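PDB 3IIC: CheC domain protein from Shewanella loihica PV-4, which probably acts in chemotaxis signalling as a phosphatase of the CheX type, within the CheC-like superfamily. Local coordinates for residues I60-E64 with T65-E69; E69-N72 with K73-E77; I82-E85 with V86-V90. All coordinates share one frame; numbering follows the deposited sequence. Where two conformers were deposited one is given.

Contact 1 of 3, residues I60-E64 with T65-E69; sequences ITFEE and TLILE
Phe62 packs against Leu66 and Ile67 in a local contact at a strand-to-helix junction. Strand 54-62 ends at Phe62, Glu63 takes the N-cap position, and helix 64-75 starts at once. The Phe62 ring is met in two ways. Ile67 CD1 sits over one face, 4.0 Å from the ring centroid and only 4° off the ring normal. This is a CH-pi contact that uses the end of the isoleucine chain. Leu66 comes in at the edge, near the ring plane, with its CD2 3.8 Å from Phe62 CD2. The two neighbours thus help to hold the ring, one at a face and one at the edge. Ile67 CG1 is anti to the backbone N (chi1 -163°), and the bend at chi2 then carries CD1 over the ring. Phe62 CB also rests 3.9 Å from Ile67 CB.

The helix start is bound through the backbone. Glu63 O takes two weak bonds, from Leu66 N and from Ile67 N. Ile67 N to Glu63 O is long at 3.3 Å but nearly straight. The following backbone hydrogen bond is firmer, Leu68 N to Glu64 O at 3.0 Å. On the outside of the helix the extended Glu64 chain lays CG and the carboxylate oxygen OE1 along Leu68 CD1, CG at 3.5 Å. The carboxylate of Glu63 turns elsewhere, to Thr146 N, and Thr65 OG1 bonds to Tyr144 O. Asp42 OD2 accepts from Glu64 N at the helix start. Around Phe62 lie Val43, Leu93 and Ala147, which place it between the sheet and helix 84-107. This is a tight beta-to-alpha connection, with the last inward strand residue packed under the first turn of the helix, in an alpha+beta fold whose helices pack on an antiparallel sheet.

Contact 2 of 3, residues E69-N72 with K73-E77; sequences EIMN and KMLGE
The last turns of helix 64-75 hold this contact, in which Glu69 and Lys73 pair one turn apart and Gly76 ends the helix with positive phi. Glu69 OE2 and Lys73 NZ form a salt bridge of 2.9 Å. The lysine nitrogen uses the anti lone pair of OE2, the one turned away from OE1. Glu69 bends at chi2 (61°) and Lys73 at chi4, and these bends bring the two ends together. The other oxygen is used too. Asn72 ND2 donates to Glu69 OE1 at 3.3 Å, from above the carboxylate plane. Tyr144 OH adds a weak bond to Lys73 NZ.

On another face, selenomethionine Met71 lies side by side with Leu75, and its CE comes within 3.5 Å of Leu75 CD1. Pro79 and Val86 also touch Met71. Ile70 and Met74 face helix 4-22 and meet loosely, Ile70 CG2 being 4.3 Å from Met74 SE.

Backbone bonds run to the helix end. Leu75 N reaches Met71 O, and Gly76 N reaches Asn72 O at 2.8 Å. Asn72 OD1 lies 3.1 Å from Glu77 CA, just after Gly76 has turned the chain out of the helix.

Both carboxylate oxygens of Glu69 are thus engaged, by a cation and by an amide. This should limit rotation of the group and probably helps to keep it ionised.

Contact 3 of 3, residues I82-E85 with V86-V90; sequences IDEE and VTDLV
Ile82 meets Val86 through its methyl branch, Ile82 CG2 lying 3.8 Å from Val86 CG1 with the two side chains crossing at about a right angle. Val43 of strand 43-51 also touches Ile82.

Asp83 follows at the N-cap. Its CG sits between the backbone N and the carbonyl carbon (chi1 58°), which turns OD1 back over the first turn. There Asp83 OD1 accepts from Val86 N at 3.2 Å, almost along its C-O axis and with a nearly straight N-H (164°). Asp83 OD1 also lies 3.3 Å from Val86 CG2. This is a classic side-chain N-cap of helix 84-107. The main-chain O of Asp83 adds a bond from Thr87 N at 2.9 Å. The negative charge at this end probably suits the helix dipole.

Glu84 O is gripped twice, by Asp88 N at 2.8 Å and by Thr87 OG1 at 3.1 Å, both from one face of its carbonyl plane. The hydroxyl comes in well off the carbonyl direction (C=O...donor angle 109°). Glu84 and Asp88 carry like charges, with Glu84 OE2 and Asp88 OD2 4.5 Å apart. Lys130 of the second subunit counters Asp88: its NZ makes a salt bridge with Asp88 OD1 and a hydrogen bond with Thr87 OG1, while its chain packs on Glu84.

Glu85 O accepts from Leu89 N at 3.1 Å, carrying the backbone bonding one residue further along the helix.

From the N-terminal side, contact 1 closes the turn from strand 54-62 into helix 64-75. Contact 2 follows directly, sharing Glu69, and ends the same helix. Contact 3 comes later, past the loop after that helix, and opens helix 84-107. The three run in series; none nests in or crosses another. They still meet in space. Phe62 of contact 1 packs on Ile70 of contact 2. Ile67 and Leu68 touch Val86 of contact 3, and Met71 of contact 2 touches Val86 as well. Together they join the end of the strand to two successive helices, and through contact 3 to the second subunit.

Contact 1 of 3, residues I60-E64 with T65-E69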
ATOM      1  N   ILE A  60       7.873   3.479   1.933  1.00 35.63           N
ATOM      2  CA  ILE A  60       9.311   3.643   1.702  1.00 35.66           C
ATOM      3  C   ILE A  60       9.518   3.167   0.244  1.00 35.93           C
ATOM      4  O   ILE A  60       9.276   2.002  -0.052  1.00 34.55           O
ATOM      5  CB  ILE A  60      10.215   2.791   2.645  1.00 35.40           C
ATOM      6  CG1 ILE A  60       9.907   3.033   4.153  1.00 36.78           C
ATOM      7  CG2 ILE A  60      11.661   3.092   2.318  1.00 33.87           C
ATOM      8  CD1 ILE A  60      10.656   2.082   5.128  1.00 34.58           C
ATOM      9  N   THR A  61       9.957   4.083  -0.620  1.00 35.87           N
ATOM     10  CA  THR A  61      10.145   3.850  -2.046  1.00 36.48           C
ATOM     11  C   THR A  61      11.625   3.955  -2.398  1.00 36.82           C
ATOM     12  O   THR A  61      12.297   4.882  -1.935  1.00 37.61           O
ATOM     13  CB  THR A  61       9.366   4.921  -2.839  1.00 36.20           C
ATOM     14  OG1 THR A  61       7.975   4.763  -2.555  1.00 36.05           O
ATOM     15  CG2 THR A  61       9.594   4.795  -4.340  1.00 34.07           C
ATOM     16  N   PHE A  62      12.105   3.015  -3.221  1.00 37.02           N
ATOM     17  CA  PHE A  62      13.497   2.991  -3.717  1.00 36.15           C
ATOM     18  C   PHE A  62      13.579   3.069  -5.223  1.00 36.13           C
ATOM     19  O   PHE A  62      12.752   2.486  -5.921  1.00 36.01           O
ATOM     20  CB  PHE A  62      14.180   1.681  -3.336  1.00 36.78           C
ATOM     21  CG  PHE A  62      14.332   1.480  -1.873  1.00 36.15           C
ATOM     22  CD1 PHE A  62      13.305   0.885  -1.130  1.00 38.79           C
ATOM     23  CD2 PHE A  62      15.480   1.901  -1.219  1.00 37.79           C
ATOM     24  CE1 PHE A  62      13.447   0.689   0.255  1.00 39.98           C
ATOM     25  CE2 PHE A  62      15.628   1.723   0.169  1.00 38.65           C
ATOM     26  CZ  PHE A  62      14.621   1.123   0.901  1.00 39.01           C
ATOM     27  N   GLU A  63      14.602   3.781  -5.718  1.00 36.26           N
ATOM     28  CA  GLU A  63      14.988   3.734  -7.151  1.00 35.84           C
ATOM     29  C   GLU A  63      15.652   2.360  -7.318  1.00 35.28           C
ATOM     30  O   GLU A  63      16.234   1.842  -6.360  1.00 34.79           O
ATOM     31  CB  GLU A  63      15.948   4.879  -7.534  1.00 35.34           C
ATOM     32  CG  GLU A  63      15.254   6.248  -7.488  1.00 35.25           C
ATOM     33  CD  GLU A  63      16.155   7.424  -7.857  1.00 35.44           C
ATOM     34  OE1 GLU A  63      17.390   7.379  -7.655  1.00 34.61           O
ATOM     35  OE2 GLU A  63      15.600   8.427  -8.324  1.00 36.67           O
ATOM     36  N   GLU A  64      15.510   1.746  -8.492  1.00 35.21           N
ATOM     37  CA  GLU A  64      16.069   0.416  -8.725  1.00 35.29           C
ATOM     38  C   GLU A  64      17.570   0.306  -8.390  1.00 34.97           C
ATOM     39  O   GLU A  64      17.967  -0.621  -7.698  1.00 35.94           O
ATOM     40  CB  GLU A  64      15.805  -0.059 -10.179  1.00 35.83           C
ATOM     41  CG  GLU A  64      16.442  -1.435 -10.476  1.00 36.22           C
ATOM     42  CD  GLU A  64      16.041  -2.038 -11.804  1.00 38.27           C
ATOM     43  OE1 GLU A  64      16.946  -2.466 -12.530  1.00 42.56           O
ATOM     44  OE2 GLU A  64      14.847  -2.110 -12.122  1.00 41.26           O
ATOM     45  N   THR A  65      18.394   1.240  -8.865  1.00 34.88           N
ATOM     46  CA  THR A  65      19.856   1.182  -8.640  1.00 34.43           C
ATOM     47  C   THR A  65      20.227   1.154  -7.151  1.00 34.22           C
ATOM     48  O   THR A  65      21.161   0.468  -6.767  1.00 34.52           O
ATOM     49  CB  THR A  65      20.624   2.335  -9.339  1.00 34.15           C
ATOM     50  OG1 THR A  65      20.046   3.574  -8.929  1.00 36.13           O
ATOM     51  CG2 THR A  65      20.567   2.227 -10.872  1.00 32.22           C
ATOM     52  N   LEU A  66      19.465   1.867  -6.322  1.00 34.60           N
ATOM     53  CA  LEU A  66      19.711   1.917  -4.883  1.00 34.29           C
ATOM     54  C   LEU A  66      19.400   0.590  -4.193  1.00 34.10           C
ATOM     55  O   LEU A  66      20.224   0.105  -3.432  1.00 33.84           O
ATOM     56  CB  LEU A  66      18.921   3.064  -4.216  1.00 34.17           C
ATOM     57  CG  LEU A  66      19.020   3.151  -2.676  1.00 34.48           C
ATOM     58  CD1 LEU A  66      20.488   3.143  -2.163  1.00 32.96           C
ATOM     59  CD2 LEU A  66      18.217   4.340  -2.130  1.00 33.74           C
ATOM     60  N   ILE A  67      18.217   0.024  -4.441  1.00 34.39           N
ATOM     61  CA  ILE A  67      17.817  -1.229  -3.795  1.00 34.35           C
ATOM     62  C   ILE A  67      18.658  -2.402  -4.259  1.00 34.81           C
ATOM     63  O   ILE A  67      18.949  -3.282  -3.451  1.00 35.16           O
ATOM     64  CB  ILE A  67      16.283  -1.533  -3.919  1.00 35.06           C
ATOM     65  CG1 ILE A  67      15.861  -2.601  -2.907  1.00 34.52           C
ATOM     66  CG2 ILE A  67      15.876  -1.874  -5.382  1.00 34.33           C
ATOM     67  CD1 ILE A  67      16.113  -2.211  -1.428  1.00 33.64           C
ATOM     68  N   LEU A  68      19.059  -2.412  -5.539  1.00 34.86           N
ATOM     69  CA  LEU A  68      19.966  -3.461  -6.048  1.00 35.06           C
ATOM     70  C   LEU A  68      21.386  -3.335  -5.442  1.00 35.11           C
ATOM     71  O   LEU A  68      22.031  -4.342  -5.232  1.00 34.85           O
ATOM     72  CB  LEU A  68      19.957  -3.545  -7.603  1.00 34.70           C
ATOM     73  CG  LEU A  68      18.580  -3.844  -8.259  1.00 33.39           C
ATOM     74  CD1 LEU A  68      18.675  -4.062  -9.804  1.00 31.17           C
ATOM     75  CD2 LEU A  68      17.917  -5.054  -7.608  1.00 32.64           C
ATOM     76  N   GLU A  69      21.857  -2.119  -5.149  1.00 35.77           N
ATOM     77  CA  GLU A  69      23.149  -1.942  -4.459  1.00 36.09           C
ATOM     78  C   GLU A  69      23.063  -2.403  -2.993  1.00 36.40           C
ATOM     79  O   GLU A  69      24.017  -3.023  -2.472  1.00 35.83           O
ATOM     80  CB  GLU A  69      23.642  -0.494  -4.516  1.00 35.93           C
ATOM     81  CG  GLU A  69      25.038  -0.299  -3.845  1.00 37.98           C
ATOM     82  CD  GLU A  69      26.171  -1.104  -4.484  1.00 37.90           C
ATOM     83  OE1 GLU A  69      26.037  -1.524  -5.652  1.00 38.96           O
ATOM     84  OE2 GLU A  69      27.199  -1.311  -3.803  1.00 39.89           O
TER

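Contact 2 of 3, residues E69-N72 with K73-E77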
ATOM      1  N   GLU A  69      21.857  -2.119  -5.149  1.00 35.77           N
ATOM      2  CA  GLU A  69      23.149  -1.942  -4.459  1.00 36.09           C
ATOM      3  C   GLU A  69      23.063  -2.403  -2.993  1.00 36.40           C
ATOM      4  O   GLU A  69      24.017  -3.023  -2.472  1.00 35.83           O
ATOM      5  CB  GLU A  69      23.642  -0.494  -4.516  1.00 35.93           C
ATOM      6  CG  GLU A  69      25.038  -0.299  -3.845  1.00 37.98           C
ATOM      7  CD  GLU A  69      26.171  -1.104  -4.484  1.00 37.90           C
ATOM      8  OE1 GLU A  69      26.037  -1.524  -5.652  1.00 38.96           O
ATOM      9  OE2 GLU A  69      27.199  -1.311  -3.803  1.00 39.89           O
ATOM     10  N   ILE A  70      21.946  -2.075  -2.324  1.00 36.80           N
ATOM     11  CA  ILE A  70      21.689  -2.557  -0.970  1.00 36.73           C
ATOM     12  C   ILE A  70      21.833  -4.099  -0.981  1.00 36.41           C
ATOM     13  O   ILE A  70      22.584  -4.644  -0.175  1.00 35.71           O
ATOM     14  CB  ILE A  70      20.300  -2.097  -0.391  1.00 36.88           C
ATOM     15  CG1 ILE A  70      20.313  -0.597  -0.070  1.00 38.08           C
ATOM     16  CG2 ILE A  70      20.002  -2.864   0.913  1.00 36.43           C
ATOM     17  CD1 ILE A  70      18.937   0.041   0.311  1.00 35.45           C
HETATM   18  N   MSE A  71      21.145  -4.763  -1.919  1.00 36.41           N
HETATM   19  CA  MSE A  71      21.252  -6.235  -2.134  1.00 36.56           C
HETATM   20  C   MSE A  71      22.714  -6.682  -2.361  1.00 36.40           C
HETATM   21  O   MSE A  71      23.169  -7.663  -1.775  1.00 35.84           O
HETATM   22  CB  MSE A  71      20.429  -6.680  -3.347  1.00 36.42           C
HETATM   23  CG  MSE A  71      18.905  -6.491  -3.258  1.00 38.28           C
HETATM   24 SE   MSE A  71      18.067  -7.838  -2.257  0.75 37.83          SE
HETATM   25  CE  MSE A  71      18.717  -9.434  -3.249  1.00 41.70           C
ATOM     26  N   ASN A  72      23.433  -5.927  -3.192  1.00 36.58           N
ATOM     27  CA  ASN A  72      24.838  -6.195  -3.519  1.00 36.88           C
ATOM     28  C   ASN A  72      25.778  -6.121  -2.297  1.00 36.87           C
ATOM     29  O   ASN A  72      26.671  -6.949  -2.168  1.00 36.40           O
ATOM     30  CB  ASN A  72      25.295  -5.225  -4.633  1.00 37.18           C
ATOM     31  CG  ASN A  72      26.686  -5.523  -5.162  1.00 36.50           C
ATOM     32  OD1 ASN A  72      27.056  -6.671  -5.364  1.00 34.91           O
ATOM     33  ND2 ASN A  72      27.448  -4.473  -5.418  1.00 37.97           N
ATOM     34  N   LYS A  73      25.556  -5.136  -1.424  1.00 37.54           N
ATOM     35  CA  LYS A  73      26.337  -4.965  -0.185  1.00 38.02           C
ATOM     36  C   LYS A  73      26.122  -6.088   0.843  1.00 38.05           C
ATOM     37  O   LYS A  73      27.037  -6.428   1.573  1.00 37.05           O
ATOM     38  CB  LYS A  73      26.098  -3.579   0.448  1.00 38.22           C
ATOM     39  CG  LYS A  73      26.707  -2.436  -0.371  1.00 40.02           C
ATOM     40  CD  LYS A  73      26.851  -1.136   0.411  1.00 41.31           C
ATOM     41  CE  LYS A  73      27.323   0.019  -0.507  1.00 41.83           C
ATOM     42  NZ  LYS A  73      28.521  -0.274  -1.383  1.00 40.71           N
HETATM   43  N   MSE A  74      24.917  -6.657   0.865  1.00 38.98           N
HETATM   44  CA  MSE A  74      24.559  -7.768   1.757  1.00 39.16           C
HETATM   45  C   MSE A  74      25.020  -9.133   1.225  1.00 40.51           C
HETATM   46  O   MSE A  74      25.563  -9.937   1.982  1.00 40.11           O
HETATM   47  CB  MSE A  74      23.038  -7.801   1.972  1.00 38.56           C
HETATM   48  CG  MSE A  74      22.500  -6.560   2.634  1.00 34.75           C
HETATM   49 SE   MSE A  74      20.654  -6.635   2.907  0.75 24.60          SE
HETATM   50  CE  MSE A  74      20.592  -7.883   4.377  1.00 30.93           C
ATOM     51  N   LEU A  75      24.821  -9.374  -0.076  1.00 42.17           N
ATOM     52  CA  LEU A  75      25.074 -10.692  -0.707  1.00 43.16           C
ATOM     53  C   LEU A  75      26.344 -10.837  -1.533  1.00 43.93           C
ATOM     54  O   LEU A  75      26.736 -11.956  -1.844  1.00 43.67           O
ATOM     55  CB  LEU A  75      23.856 -11.073  -1.578  1.00 43.38           C
ATOM     56  CG  LEU A  75      22.491 -11.163  -0.869  1.00 43.58           C
ATOM     57  CD1 LEU A  75      21.367 -11.321  -1.908  1.00 44.11           C
ATOM     58  CD2 LEU A  75      22.444 -12.280   0.187  1.00 42.33           C
ATOM     59  N   GLY A  76      26.999  -9.729  -1.871  1.00 45.16           N
ATOM     60  CA  GLY A  76      28.185  -9.768  -2.737  1.00 45.77           C
ATOM     61  C   GLY A  76      27.898  -9.713  -4.238  1.00 46.50           C
ATOM     62  O   GLY A  76      28.839  -9.684  -5.004  1.00 46.36           O
ATOM     63  N   GLU A  77      26.621  -9.689  -4.659  1.00 47.79           N
ATOM     64  CA  GLU A  77      26.236  -9.600  -6.087  1.00 48.57           C
ATOM     65  C   GLU A  77      24.863  -8.916  -6.351  1.00 48.82           C
ATOM     66  O   GLU A  77      23.887  -9.186  -5.637  1.00 48.61           O
ATOM     67  CB  GLU A  77      26.246 -10.987  -6.721  1.00 48.95           C
ATOM     68  CG  GLU A  77      25.270 -12.008  -6.123  1.00 50.76           C
ATOM     69  CD  GLU A  77      25.386 -13.394  -6.769  1.00 54.25           C
ATOM     70  OE1 GLU A  77      24.910 -14.364  -6.138  1.00 56.96           O
ATOM     71  OE2 GLU A  77      25.941 -13.530  -7.895  1.00 54.81           O
TER

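Contact 3 of 3, residues I82-E85 with V86-V90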
ATOM      1  N   ILE A  82      14.464  -6.179 -10.286  1.00 43.92           N
ATOM      2  CA  ILE A  82      13.741  -6.273  -9.019  1.00 43.23           C
ATOM      3  C   ILE A  82      12.881  -7.532  -9.076  1.00 42.79           C
ATOM      4  O   ILE A  82      11.900  -7.567  -9.799  1.00 42.95           O
ATOM      5  CB  ILE A  82      12.925  -5.000  -8.735  1.00 42.56           C
ATOM      6  CG1 ILE A  82      13.877  -3.826  -8.516  1.00 40.93           C
ATOM      7  CG2 ILE A  82      12.030  -5.184  -7.510  1.00 42.91           C
ATOM      8  CD1 ILE A  82      13.171  -2.485  -8.486  1.00 41.47           C
ATOM      9  N   ASP A  83      13.270  -8.543  -8.296  1.00 42.30           N
ATOM     10  CA  ASP A  83      12.600  -9.848  -8.247  1.00 42.09           C
ATOM     11  C   ASP A  83      11.992 -10.091  -6.873  1.00 42.06           C
ATOM     12  O   ASP A  83      11.885  -9.162  -6.060  1.00 42.50           O
ATOM     13  CB  ASP A  83      13.567 -10.978  -8.717  1.00 41.39           C
ATOM     14  CG  ASP A  83      14.838 -11.076  -7.898  1.00 41.50           C
ATOM     15  OD1 ASP A  83      14.977 -10.465  -6.797  1.00 38.12           O
ATOM     16  OD2 ASP A  83      15.739 -11.771  -8.402  1.00 40.33           O
ATOM     17  N   GLU A  84      11.556 -11.325  -6.638  1.00 42.10           N
ATOM     18  CA  GLU A  84      10.966 -11.717  -5.385  1.00 41.91           C
ATOM     19  C   GLU A  84      11.937 -11.554  -4.220  1.00 41.32           C
ATOM     20  O   GLU A  84      11.482 -11.147  -3.149  1.00 41.70           O
ATOM     21  CB  GLU A  84      10.419 -13.138  -5.438  1.00 42.35           C
ATOM     22  CG  GLU A  84       9.377 -13.404  -4.366  1.00 45.42           C
ATOM     23  CD  GLU A  84       9.015 -14.875  -4.233  1.00 48.52           C
ATOM     24  OE1 GLU A  84       7.816 -15.194  -4.422  1.00 51.44           O
ATOM     25  OE2 GLU A  84       9.918 -15.703  -3.936  1.00 49.22           O
ATOM     26  N   GLU A  85      13.234 -11.871  -4.393  1.00 40.28           N
ATOM     27  CA  GLU A  85      14.240 -11.674  -3.313  0.50 39.74           C
ATOM     28  C   GLU A  85      14.211 -10.215  -2.881  1.00 39.38           C
ATOM     29  O   GLU A  85      14.158  -9.918  -1.695  1.00 39.39           O
ATOM     30  CB  GLU A  85      15.700 -12.015  -3.719  0.50 39.43           C
ATOM     31  CG  GLU A  85      16.122 -13.471  -3.666  0.50 39.20           C
ATOM     32  CD  GLU A  85      17.641 -13.624  -3.412  0.50 38.75           C
ATOM     33  OE1 GLU A  85      18.470 -12.900  -4.013  0.50 36.85           O
ATOM     34  OE2 GLU A  85      18.009 -14.479  -2.586  0.50 38.80           O
ATOM     35  N   VAL A  86      14.250  -9.313  -3.874  1.00 38.73           N
ATOM     36  CA  VAL A  86      14.236  -7.858  -3.638  1.00 37.68           C
ATOM     37  C   VAL A  86      12.937  -7.393  -2.961  1.00 38.21           C
ATOM     38  O   VAL A  86      12.986  -6.576  -2.005  1.00 39.00           O
ATOM     39  CB  VAL A  86      14.478  -7.031  -4.960  1.00 37.72           C
ATOM     40  CG1 VAL A  86      14.486  -5.542  -4.655  1.00 34.13           C
ATOM     41  CG2 VAL A  86      15.791  -7.439  -5.656  1.00 34.17           C
ATOM     42  N   THR A  87      11.791  -7.897  -3.427  1.00 38.03           N
ATOM     43  CA  THR A  87      10.493  -7.516  -2.837  1.00 38.33           C
ATOM     44  C   THR A  87      10.367  -8.080  -1.415  1.00 38.81           C
ATOM     45  O   THR A  87       9.820  -7.385  -0.529  1.00 38.76           O
ATOM     46  CB  THR A  87       9.259  -7.889  -3.674  1.00 38.15           C
ATOM     47  OG1 THR A  87       9.109  -9.302  -3.705  1.00 39.79           O
ATOM     48  CG2 THR A  87       9.329  -7.302  -5.080  1.00 37.15           C
ATOM     49  N   ASP A  88      10.870  -9.300  -1.172  1.00 38.10           N
ATOM     50  CA  ASP A  88      10.926  -9.816   0.227  1.00 38.59           C
ATOM     51  C   ASP A  88      11.739  -8.892   1.171  1.00 38.58           C
ATOM     52  O   ASP A  88      11.365  -8.705   2.319  1.00 36.70           O
ATOM     53  CB  ASP A  88      11.544 -11.212   0.322  1.00 38.54           C
ATOM     54  CG  ASP A  88      10.654 -12.308  -0.195  1.00 38.78           C
ATOM     55  OD1 ASP A  88       9.441 -12.128  -0.445  1.00 38.66           O
ATOM     56  OD2 ASP A  88      11.211 -13.399  -0.295  1.00 40.30           O
ATOM     57  N   LEU A  89      12.846  -8.340   0.660  1.00 39.21           N
ATOM     58  CA  LEU A  89      13.735  -7.459   1.442  1.00 39.52           C
ATOM     59  C   LEU A  89      13.077  -6.110   1.790  1.00 39.80           C
ATOM     60  O   LEU A  89      13.206  -5.602   2.921  1.00 39.01           O
ATOM     61  CB  LEU A  89      15.045  -7.252   0.666  1.00 40.41           C
ATOM     62  CG  LEU A  89      16.248  -6.544   1.292  1.00 41.21           C
ATOM     63  CD1 LEU A  89      16.121  -5.071   1.242  1.00 42.43           C
ATOM     64  CD2 LEU A  89      16.513  -7.072   2.692  1.00 41.45           C
ATOM     65  N   VAL A  90      12.385  -5.542   0.792  1.00 39.53           N
ATOM     66  CA  VAL A  90      11.665  -4.291   0.942  1.00 38.86           C
ATOM     67  C   VAL A  90      10.559  -4.450   1.999  1.00 39.45           C
ATOM     68  O   VAL A  90      10.418  -3.564   2.833  1.00 38.93           O
ATOM     69  CB  VAL A  90      11.171  -3.745  -0.446  1.00 39.33           C
ATOM     70  CG1 VAL A  90      10.230  -2.546  -0.285  1.00 37.82           C
ATOM     71  CG2 VAL A  90      12.395  -3.379  -1.331  1.00 36.61           C
TER